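Local coordinates for SusD-like protein BACOVA_02651 (Bacteroides ovatus, PDB 5E75) that binds polysaccharide at the cell surface and probably captures xyloglucan before its import into the periplasm for degradation, at residues P26-A31 with M85-V89; F387-R393 with E410-E414. All coordinates share one frame; numbering follows the deposited sequence.

Contact 1: P26-A31 with M85-V89; sequences PLYNRA and MANSV
Met85 reaches from helix 70-95 into the turn formed by residues 26-31, making an apolar, partly buried contact between that long helix and the connection from helix 17-24 to helix 33-36. The methionine chain runs straight out of its helix, CG anti to the backbone N (chi1 -172°) and chi2 likewise extended, and bends only at chi3 (-63°). This carries the sulfur to the backbone of the turn, where Met85 SD lies 3.7 Å from both Pro26 C and Leu27 N. Pro26 CB and Ala31 CB also meet the sulfur, each 3.8 Å from Met85 SD, so the sulfur rests against both ends of the turn. The terminal methyl also lies on Ala31, with Met85 CE 3.8 Å from Ala31 CB, and comes close to the aliphatic chain of Arg30, whose guanidinium group makes a cation-pi contact with Tyr257. Leu27 completes the interface, its two methyls dividing between successive turns of the helix. Leu27 CD2 lies 3.7 Å from Met85 CG and also approaches the backbone of Ala86, while Leu27 CD1 reaches Val89 CG2 at 4.1 Å, one helical turn further on. The turn keeps its shape through Pro26 O, which accepts from both Ala31 N and Asn29 N. Ala86 and Val89 also touch Ala113 of helix 103-125, placing the contact in the helical packing of the N-terminal part of the SusD fold, whose family belongs to the TPR clan.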
loop_
_atom_site.group_PDB
_atom_site.type_symbol
_atom_site.label_atom_id
_atom_site.label_comp_id
_atom_site.label_asym_id
_atom_site.label_seq_id
_atom_site.Cartn_x
_atom_site.Cartn_y
_atom_site.Cartn_z
ATOM N N PRO A 26 -8.644 2.011 -18.248
ATOM C CA PRO A 26 -9.375 1.677 -17.017
ATOM C C PRO A 26 -8.679 0.653 -16.103
ATOM O O PRO A 26 -9.086 0.505 -14.942
ATOM C CB PRO A 26 -10.707 1.118 -17.531
ATOM C CG PRO A 26 -10.855 1.668 -18.929
ATOM C CD PRO A 26 -9.457 1.738 -19.453
ATOM N N LEU A 27 -7.649 -0.038 -16.590
ATOM C CA LEU A 27 -6.835 -0.891 -15.713
ATOM C C LEU A 27 -6.168 -0.122 -14.579
ATOM O O LEU A 27 -5.747 -0.714 -13.588
ATOM C CB LEU A 27 -5.743 -1.602 -16.516
ATOM C CG LEU A 27 -6.172 -2.696 -17.487
ATOM C CD1 LEU A 27 -5.001 -3.094 -18.368
ATOM C CD2 LEU A 27 -6.711 -3.911 -16.742
ATOM N N TYR A 28 -6.066 1.191 -14.741
ATOM C CA TYR A 28 -5.405 2.034 -13.758
ATOM C C TYR A 28 -6.376 2.735 -12.817
ATOM O O TYR A 28 -5.935 3.436 -11.915
ATOM C CB TYR A 28 -4.570 3.101 -14.461
ATOM C CG TYR A 28 -3.378 2.576 -15.241
ATOM C CD1 TYR A 28 -3.511 2.073 -16.541
ATOM C CD2 TYR A 28 -2.110 2.629 -14.696
ATOM C CE1 TYR A 28 -2.401 1.614 -17.247
ATOM C CE2 TYR A 28 -1.005 2.168 -15.394
ATOM C CZ TYR A 28 -1.151 1.672 -16.658
ATOM O OH TYR A 28 -0.024 1.217 -17.307
ATOM N N ASN A 29 -7.684 2.584 -13.017
ATOM C CA ASN A 29 -8.645 3.260 -12.139
ATOM C C ASN A 29 -9.901 2.432 -11.897
ATOM O O ASN A 29 -10.047 1.835 -10.840
ATOM C CB ASN A 29 -8.951 4.708 -12.598
ATOM C CG ASN A 29 -9.132 4.864 -14.104
ATOM O OD1 ASN A 29 -9.939 4.173 -14.736
ATOM N ND2 ASN A 29 -8.420 5.832 -14.673
ATOM N N ARG A 30 -10.787 2.360 -12.887
ATOM C CA ARG A 30 -12.022 1.612 -12.748
ATOM C C ARG A 30 -11.806 0.198 -12.193
ATOM O O ARG A 30 -12.562 -0.271 -11.343
ATOM C CB ARG A 30 -12.723 1.555 -14.113
ATOM C CG ARG A 30 -14.038 0.833 -14.113
ATOM C CD ARG A 30 -14.711 0.962 -15.475
ATOM N NE ARG A 30 -16.027 0.336 -15.467
ATOM C CZ ARG A 30 -16.970 0.551 -16.378
ATOM N NH1 ARG A 30 -16.755 1.386 -17.388
ATOM N NH2 ARG A 30 -18.137 -0.073 -16.272
ATOM N N ALA A 31 -10.778 -0.487 -12.680
ATOM C CA ALA A 31 -10.497 -1.840 -12.229
ATOM C C ALA A 31 -10.285 -1.948 -10.717
ATOM O O ALA A 31 -10.706 -2.927 -10.108
ATOM C CB ALA A 31 -9.295 -2.374 -12.951
ATOM N N MET A 85 -10.837 -7.762 -15.537
ATOM C CA MET A 85 -10.561 -6.735 -16.560
ATOM C C MET A 85 -9.275 -7.017 -17.350
ATOM O O MET A 85 -9.218 -6.823 -18.574
ATOM C CB MET A 85 -10.504 -5.320 -15.978
ATOM C CG MET A 85 -10.414 -4.284 -17.100
ATOM S SD MET A 85 -10.336 -2.573 -16.590
ATOM C CE MET A 85 -11.899 -2.404 -15.777
ATOM N N ALA A 86 -8.223 -7.427 -16.653
ATOM C CA ALA A 86 -6.974 -7.807 -17.306
ATOM C C ALA A 86 -7.247 -8.917 -18.325
ATOM O O ALA A 86 -6.768 -8.868 -19.471
ATOM C CB ALA A 86 -5.947 -8.273 -16.265
ATOM N N ASN A 87 -7.998 -9.930 -17.905
ATOM C CA ASN A 87 -8.322 -11.039 -18.805
ATOM C C ASN A 87 -9.109 -10.556 -20.036
ATOM O O ASN A 87 -8.854 -10.993 -21.163
ATOM C CB ASN A 87 -9.086 -12.132 -18.059
ATOM C CG ASN A 87 -8.255 -12.798 -16.991
ATOM O OD1 ASN A 87 -7.027 -12.664 -16.965
ATOM N ND2 ASN A 87 -8.916 -13.541 -16.118
ATOM N N SER A 88 -10.027 -9.626 -19.819
ATOM C CA SER A 88 -10.809 -9.075 -20.922
ATOM C C SER A 88 -9.933 -8.295 -21.891
ATOM O O SER A 88 -10.107 -8.405 -23.117
ATOM C CB SER A 88 -11.928 -8.194 -20.404
ATOM O OG SER A 88 -12.928 -8.966 -19.767
ATOM N N VAL A 89 -9.005 -7.498 -21.373
ATOM C CA VAL A 89 -8.054 -6.788 -22.223
ATOM C C VAL A 89 -7.214 -7.755 -23.058
ATOM O O VAL A 89 -7.037 -7.557 -24.259
ATOM C CB VAL A 89 -7.121 -5.880 -21.375
ATOM C CG1 VAL A 89 -5.915 -5.397 -22.180
ATOM C CG2 VAL A 89 -7.901 -4.715 -20.839
#

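Contact 2: F387-R393 with E410-E414; sequences FNRVRER and ERRVE
Arg391 with Glu410 and Arg393 with Glu414 form two salt bridges between the helices, the glutamates standing one turn apart. Arg391 NH1 donates to Glu410 OE1 at 2.9 Å; the oxygen lies in the guanidinium plane, while the N-H comes to the syn side of the carboxylate, tilted out of its plane, and the two flat groups are turned 62° apart. Arg393 NH2 bonds to Glu414 OE2, also at 2.9 Å, but less straight (138°), with guanidinium and carboxylate nearly coplanar. A water extends this second link, accepting from Arg393 NE and donating to Val390 O and to the other carboxylate oxygen, Glu414 OE1. These buried charges belong to a wider network: Arg299 bridges to both Glu410 and Glu414, Arg359 also pairs with Glu414 OE2, Arg393 with Glu243, and Arg391 with Glu293 and the carbonyl of Asn397. In the C-terminal part of the SusD fold, 382-393 and 404-415 are consecutive helices running in roughly the same sense, local axes 11.6 Å apart and inclined at 42°, a wide spacing spanned by the charged side chains. Carbon atoms pack against the carboxylates: Val390 CG1 sits 3.3 Å from Glu414 OE1, and Arg391 CD lies beside the carboxylate of Glu410. At the N-terminal end of 387-393, the Phe387 ring packs obliquely on the aliphatic stem of Glu410, Phe387 CE2 at 3.7 Å from Glu410 CB, and also touches Leu365 and Ala368 of helix 360-372.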
loop_
_atom_site.group_PDB
_atom_site.type_symbol
_atom_site.label_atom_id
_atom_site.label_comp_id
_atom_site.label_asym_id
_atom_site.label_seq_id
_atom_site.Cartn_x
_atom_site.Cartn_y
_atom_site.Cartn_z
ATOM N N PHE A 387 19.441 2.090 0.971
ATOM C CA PHE A 387 18.751 2.292 2.238
ATOM C C PHE A 387 19.046 3.706 2.745
ATOM O O PHE A 387 18.141 4.459 3.154
ATOM C CB PHE A 387 19.204 1.249 3.274
ATOM C CG PHE A 387 18.638 1.454 4.649
ATOM C CD1 PHE A 387 19.232 2.343 5.541
ATOM C CD2 PHE A 387 17.523 0.751 5.068
ATOM C CE1 PHE A 387 18.713 2.534 6.804
ATOM C CE2 PHE A 387 17.002 0.938 6.352
ATOM C CZ PHE A 387 17.595 1.843 7.204
ATOM N N ASN A 388 20.320 4.080 2.693
ATOM C CA ASN A 388 20.725 5.371 3.217
ATOM C C ASN A 388 20.287 6.555 2.368
ATOM O O ASN A 388 20.190 7.677 2.888
ATOM C CB ASN A 388 22.233 5.382 3.527
ATOM C CG ASN A 388 22.538 4.741 4.862
ATOM O OD1 ASN A 388 21.752 4.838 5.804
ATOM N ND2 ASN A 388 23.680 4.090 4.957
ATOM N N ARG A 389 19.962 6.329 1.092
ATOM C CA ARG A 389 19.364 7.374 0.277
ATOM C C ARG A 389 17.971 7.721 0.810
ATOM O O ARG A 389 17.565 8.882 0.781
ATOM C CB ARG A 389 19.267 6.955 -1.194
ATOM C CG ARG A 389 20.588 7.026 -1.976
ATOM C CD ARG A 389 21.003 8.472 -2.262
ATOM N NE ARG A 389 19.993 9.115 -3.087
ATOM C CZ ARG A 389 19.237 10.157 -2.738
ATOM N NH1 ARG A 389 19.406 10.784 -1.581
ATOM N NH2 ARG A 389 18.316 10.603 -3.586
ATOM N N VAL A 390 17.243 6.710 1.290
ATOM C CA VAL A 390 15.919 6.953 1.866
ATOM C C VAL A 390 16.056 7.787 3.157
ATOM O O VAL A 390 15.298 8.742 3.394
ATOM C CB VAL A 390 15.162 5.633 2.099
ATOM C CG1 VAL A 390 13.808 5.897 2.752
ATOM C CG2 VAL A 390 14.963 4.887 0.779
ATOM N N ARG A 391 17.025 7.427 3.989
ATOM C CA ARG A 391 17.329 8.199 5.200
ATOM C C ARG A 391 17.702 9.644 4.845
ATOM O O ARG A 391 17.224 10.609 5.472
ATOM C CB ARG A 391 18.518 7.572 5.938
ATOM C CG ARG A 391 18.362 6.107 6.346
ATOM C CD ARG A 391 17.553 5.925 7.603
ATOM N NE ARG A 391 18.182 6.537 8.783
ATOM C CZ ARG A 391 17.666 6.471 10.004
ATOM N NH1 ARG A 391 16.546 5.798 10.227
ATOM N NH2 ARG A 391 18.281 7.062 11.028
ATOM N N GLU A 392 18.608 9.784 3.885
ATOM C CA GLU A 392 19.106 11.087 3.458
ATOM C C GLU A 392 17.970 11.972 2.938
ATOM O O GLU A 392 17.904 13.166 3.237
ATOM C CB GLU A 392 20.168 10.900 2.374
ATOM C CG GLU A 392 20.844 12.152 1.884
ATOM C CD GLU A 392 22.003 11.807 0.988
ATOM O OE1 GLU A 392 21.802 11.012 0.046
ATOM O OE2 GLU A 392 23.132 12.282 1.258
ATOM N N ARG A 393 17.059 11.394 2.153
ATOM C CA ARG A 393 15.952 12.174 1.627
ATOM C C ARG A 393 15.043 12.688 2.749
ATOM O O ARG A 393 14.511 13.801 2.661
ATOM C CB ARG A 393 15.162 11.350 0.598
ATOM C CG ARG A 393 14.137 12.153 -0.196
ATOM C CD ARG A 393 12.720 12.150 0.426
ATOM N NE ARG A 393 12.116 10.824 0.374
ATOM C CZ ARG A 393 11.546 10.311 -0.714
ATOM N NH1 ARG A 393 11.461 11.021 -1.831
ATOM N NH2 ARG A 393 11.060 9.075 -0.696
ATOM N N GLU A 410 12.108 1.385 9.149
ATOM C CA GLU A 410 12.282 2.308 8.044
ATOM C C GLU A 410 11.119 2.204 7.067
ATOM O O GLU A 410 10.610 3.222 6.588
ATOM C CB GLU A 410 13.616 2.087 7.315
ATOM C CG GLU A 410 14.068 3.314 6.512
ATOM C CD GLU A 410 14.359 4.518 7.388
ATOM O OE1 GLU A 410 14.716 4.325 8.582
ATOM O OE2 GLU A 410 14.242 5.652 6.884
ATOM N N ARG A 411 10.677 0.980 6.773
ATOM C CA ARG A 411 9.543 0.817 5.879
ATOM C C ARG A 411 8.268 1.386 6.496
ATOM O O ARG A 411 7.491 2.051 5.805
ATOM C CB ARG A 411 9.359 -0.648 5.484
ATOM C CG ARG A 411 10.439 -1.154 4.548
ATOM C CD ARG A 411 10.153 -2.571 4.071
ATOM N NE ARG A 411 9.027 -2.588 3.155
ATOM C CZ ARG A 411 9.103 -2.394 1.842
ATOM N NH1 ARG A 411 10.259 -2.271 1.217
ATOM N NH2 ARG A 411 7.993 -2.385 1.110
ATOM N N ARG A 412 8.023 1.141 7.775
ATOM C CA ARG A 412 6.818 1.677 8.399
ATOM C C ARG A 412 6.743 3.189 8.256
ATOM O O ARG A 412 5.681 3.724 7.897
ATOM C CB ARG A 412 6.717 1.265 9.874
ATOM C CG ARG A 412 6.399 -0.205 10.079
ATOM C CD ARG A 412 6.131 -0.573 11.530
ATOM N NE ARG A 412 4.896 0.053 12.001
ATOM C CZ ARG A 412 4.512 0.132 13.276
ATOM N NH1 ARG A 412 5.252 -0.374 14.263
ATOM N NH2 ARG A 412 3.378 0.756 13.571
ATOM N N VAL A 413 7.848 3.892 8.541
ATOM C CA VAL A 413 7.840 5.340 8.484
ATOM C C VAL A 413 7.882 5.883 7.053
ATOM O O VAL A 413 7.323 6.938 6.786
ATOM C CB VAL A 413 8.955 6.018 9.356
ATOM C CG1 VAL A 413 8.800 5.689 10.833
ATOM C CG2 VAL A 413 10.324 5.643 8.923
ATOM N N GLU A 414 8.512 5.177 6.133
ATOM C CA GLU A 414 8.509 5.622 4.747
ATOM C C GLU A 414 7.116 5.494 4.141
ATOM O O GLU A 414 6.710 6.359 3.352
ATOM C CB GLU A 414 9.536 4.833 3.937
ATOM C CG GLU A 414 9.675 5.284 2.486
ATOM C CD GLU A 414 10.178 6.692 2.305
ATOM O OE1 GLU A 414 10.825 7.249 3.229
ATOM O OE2 GLU A 414 9.952 7.251 1.206
HETATM O O HOH W 1 12.585 9.302 2.652
#

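From the N terminus, contact 1 comes first: the turn after helix 17-24 is met by helix 70-95 after an intervening 53 residues, mostly helical, so it closes a long excursion within the N-terminal helical part of the protein. Contact 2 opens only much later and closes a short one, bringing helix 404-415 back against helix 382-393 across 16 residues. The two loops follow in series, neither nesting nor crossing. The centres of contact 1 and contact 2 are about 32 Å apart, on opposite sides of the chain's centre. Contact 1 ties the link between helices 17-24 and 33-36 to a long helix, whereas contact 2 joins two successive helices of the C-terminal SusD-family part.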